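Long-range contact in hydroquinone dioxygenase large subunit (Pseudomonas sp., PDB 4ZXA), which probably catalyses the iron(II)-dependent ring-opening oxidation of hydroquinone by dioxygen, as the large subunit of a two-subunit dioxygenase: residues I132-T137 with E160-I165. Residues are numbered along the deposited sequence; the frame is centred on the assembly and turned at random.
Sequences ILRDWT and ENLECI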
loop_
_atom_site.group_PDB
_atom_site.type_symbol
_atom_site.label_atom_id
_atom_site.label_comp_id
_atom_site.label_asym_id
_atom_site.label_seq_id
_atom_site.Cartn_x
_atom_site.Cartn_y
_atom_site.Cartn_z
ATOM N N ILE E 132 21.928 1.421 -2.003
ATOM C CA ILE E 132 20.707 0.710 -2.372
ATOM C C ILE E 132 19.854 1.539 -3.348
ATOM O O ILE E 132 19.431 1.035 -4.391
ATOM C CB ILE E 132 19.892 0.270 -1.133
ATOM C CG1 ILE E 132 20.655 -0.800 -0.346
ATOM C CG2 ILE E 132 18.522 -0.271 -1.548
ATOM C CD1 ILE E 132 20.099 -1.056 1.023
ATOM N N LEU E 133 19.621 2.810 -3.025
ATOM C CA LEU E 133 18.876 3.685 -3.929
ATOM C C LEU E 133 19.525 3.695 -5.308
ATOM O O LEU E 133 18.852 3.534 -6.325
ATOM C CB LEU E 133 18.783 5.118 -3.386
ATOM C CG LEU E 133 17.935 5.381 -2.145
ATOM C CD1 LEU E 133 18.242 6.778 -1.583
ATOM C CD2 LEU E 133 16.451 5.229 -2.473
ATOM N N ARG E 134 20.836 3.888 -5.332
ATOM C CA ARG E 134 21.570 3.940 -6.587
ATOM C C ARG E 134 21.281 2.698 -7.407
ATOM O O ARG E 134 20.922 2.786 -8.579
ATOM C CB ARG E 134 23.074 4.071 -6.325
ATOM C CG ARG E 134 23.897 4.458 -7.549
ATOM C CD ARG E 134 25.378 4.655 -7.196
ATOM N NE ARG E 134 26.152 5.128 -8.346
ATOM C CZ ARG E 134 26.702 6.339 -8.445
ATOM N NH1 ARG E 134 26.592 7.224 -7.454
ATOM N NH2 ARG E 134 27.376 6.665 -9.541
ATOM N N ASP E 135 21.415 1.535 -6.782
ATOM C CA ASP E 135 21.271 0.288 -7.511
ATOM C C ASP E 135 19.814 -0.057 -7.886
ATOM O O ASP E 135 19.558 -0.536 -8.987
ATOM C CB ASP E 135 21.938 -0.856 -6.751
ATOM C CG ASP E 135 22.006 -2.139 -7.575
ATOM O OD1 ASP E 135 22.802 -2.183 -8.540
ATOM O OD2 ASP E 135 21.261 -3.097 -7.265
ATOM N N TRP E 136 18.862 0.194 -6.989
ATOM C CA TRP E 136 17.484 -0.250 -7.214
ATOM C C TRP E 136 16.597 0.773 -7.936
ATOM O O TRP E 136 15.455 0.466 -8.321
ATOM C CB TRP E 136 16.828 -0.670 -5.895
ATOM C CG TRP E 136 17.520 -1.815 -5.222
ATOM C CD1 TRP E 136 18.620 -2.484 -5.666
ATOM C CD2 TRP E 136 17.150 -2.429 -3.982
ATOM N NE1 TRP E 136 18.958 -3.473 -4.784
ATOM C CE2 TRP E 136 18.073 -3.460 -3.738
ATOM C CE3 TRP E 136 16.123 -2.205 -3.059
ATOM C CZ2 TRP E 136 18.008 -4.267 -2.605
ATOM C CZ3 TRP E 136 16.060 -3.007 -1.934
ATOM C CH2 TRP E 136 16.993 -4.025 -1.718
ATOM N N THR E 137 17.119 1.980 -8.124
ATOM C CA THR E 137 16.363 2.992 -8.835
ATOM C C THR E 137 16.745 3.064 -10.310
ATOM O O THR E 137 17.820 3.530 -10.664
ATOM C CB THR E 137 16.527 4.375 -8.202
ATOM O OG1 THR E 137 16.247 4.294 -6.798
ATOM C CG2 THR E 137 15.574 5.363 -8.863
ATOM N N GLU E 160 20.199 4.056 -14.365
ATOM C CA GLU E 160 20.304 4.699 -13.076
ATOM C C GLU E 160 19.516 5.990 -13.163
ATOM O O GLU E 160 19.119 6.410 -14.255
ATOM C CB GLU E 160 21.773 4.991 -12.740
ATOM C CG GLU E 160 22.540 3.809 -12.169
ATOM C CD GLU E 160 24.017 4.115 -11.928
ATOM O OE1 GLU E 160 24.504 5.172 -12.388
ATOM O OE2 GLU E 160 24.699 3.292 -11.280
ATOM N N ASN E 161 19.279 6.615 -12.017
ATOM C CA ASN E 161 18.672 7.944 -11.988
ATOM C C ASN E 161 19.367 8.810 -10.946
ATOM O O ASN E 161 18.728 9.315 -10.027
ATOM C CB ASN E 161 17.180 7.851 -11.686
ATOM C CG ASN E 161 16.399 9.006 -12.266
ATOM O OD1 ASN E 161 15.175 9.066 -12.154
ATOM N ND2 ASN E 161 17.103 9.928 -12.908
ATOM N N LEU E 162 20.685 8.950 -11.094
ATOM C CA LEU E 162 21.518 9.692 -10.149
ATOM C C LEU E 162 21.002 11.107 -9.923
ATOM O O LEU E 162 21.066 11.632 -8.804
ATOM C CB LEU E 162 22.954 9.771 -10.657
ATOM C CG LEU E 162 23.613 8.442 -11.025
ATOM C CD1 LEU E 162 25.057 8.637 -11.498
ATOM C CD2 LEU E 162 23.565 7.529 -9.829
ATOM N N GLU E 163 20.500 11.721 -10.991
ATOM C CA GLU E 163 20.037 13.096 -10.911
ATOM C C GLU E 163 18.859 13.241 -9.957
ATOM O O GLU E 163 18.669 14.302 -9.362
ATOM C CB GLU E 163 19.698 13.657 -12.297
ATOM C CG GLU E 163 20.903 13.741 -13.255
ATOM C CD GLU E 163 22.113 14.462 -12.644
ATOM O OE1 GLU E 163 23.086 13.771 -12.244
ATOM O OE2 GLU E 163 22.091 15.720 -12.570
ATOM N N CYS E 164 18.076 12.182 -9.789
ATOM C CA CYS E 164 16.923 12.268 -8.900
ATOM C C CYS E 164 17.243 11.882 -7.474
ATOM O O CYS E 164 16.650 12.419 -6.545
ATOM C CB CYS E 164 15.751 11.439 -9.417
ATOM S SG CYS E 164 15.109 12.088 -10.950
ATOM N N ILE E 165 18.180 10.957 -7.292
ATOM C CA ILE E 165 18.505 10.520 -5.947
ATOM C C ILE E 165 19.663 11.289 -5.305
ATOM O O ILE E 165 19.809 11.271 -4.086
ATOM C CB ILE E 165 18.754 9.009 -5.878
ATOM C CG1 ILE E 165 19.921 8.625 -6.771
ATOM C CG2 ILE E 165 17.489 8.247 -6.288
ATOM C CD1 ILE E 165 20.488 7.258 -6.451
HETATM O O HOH W 1 20.010 4.977 -9.601
#
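The guanidinium of R134 has a methyl of L162 over one face: CD2 of L162 sits over the centre of the group, 3.6 Å from R134 CZ. The other methyl of L162, CD1, lies 3.6 Å from R134 NH2. The carboxylate of E160 approaches the guanidinium obliquely, with the two planes 89° apart. Its OE2 is 3.8 Å from R134 NE, a long salt bridge. R134 reaches both partners because CG is anti to the backbone N (chi1 -166°) and the chain runs extended to NE.

Next to this pair, I165 packs against the helix backbone. Its CD1 meets R134 CA at 3.5 Å and also touches L133 CB. T137 CG2 touches N161 CB. T137 is the first residue to leave helical angles, and its OG1 hydrogen-bonds back to L133 O at 2.8 Å. T137 N hydrogen-bonds the same oxygen from the opposite face of its plane.

No direct hydrogen bond joins the segments. One water bridges them: it donates to R134 O and T137 O, and accepts from N161 N at 3.0 Å.

Within the family's N-terminal region, the contact joins the C-terminal end of helix 122-136 to the short helix 162-165 and the two residues before it. L133 and T137 also touch helix 63-75, and P143 touches both T137 and I165. E166 gives R134 a second, weak ion pair through NH1.

The chemistry is divided. Apolar methyls make the close contacts, the water ties polar backbone groups at the helix end to N161, and the exposed E160–R134 pair, long and with crossed planes, probably adds only modest electrostatic attraction.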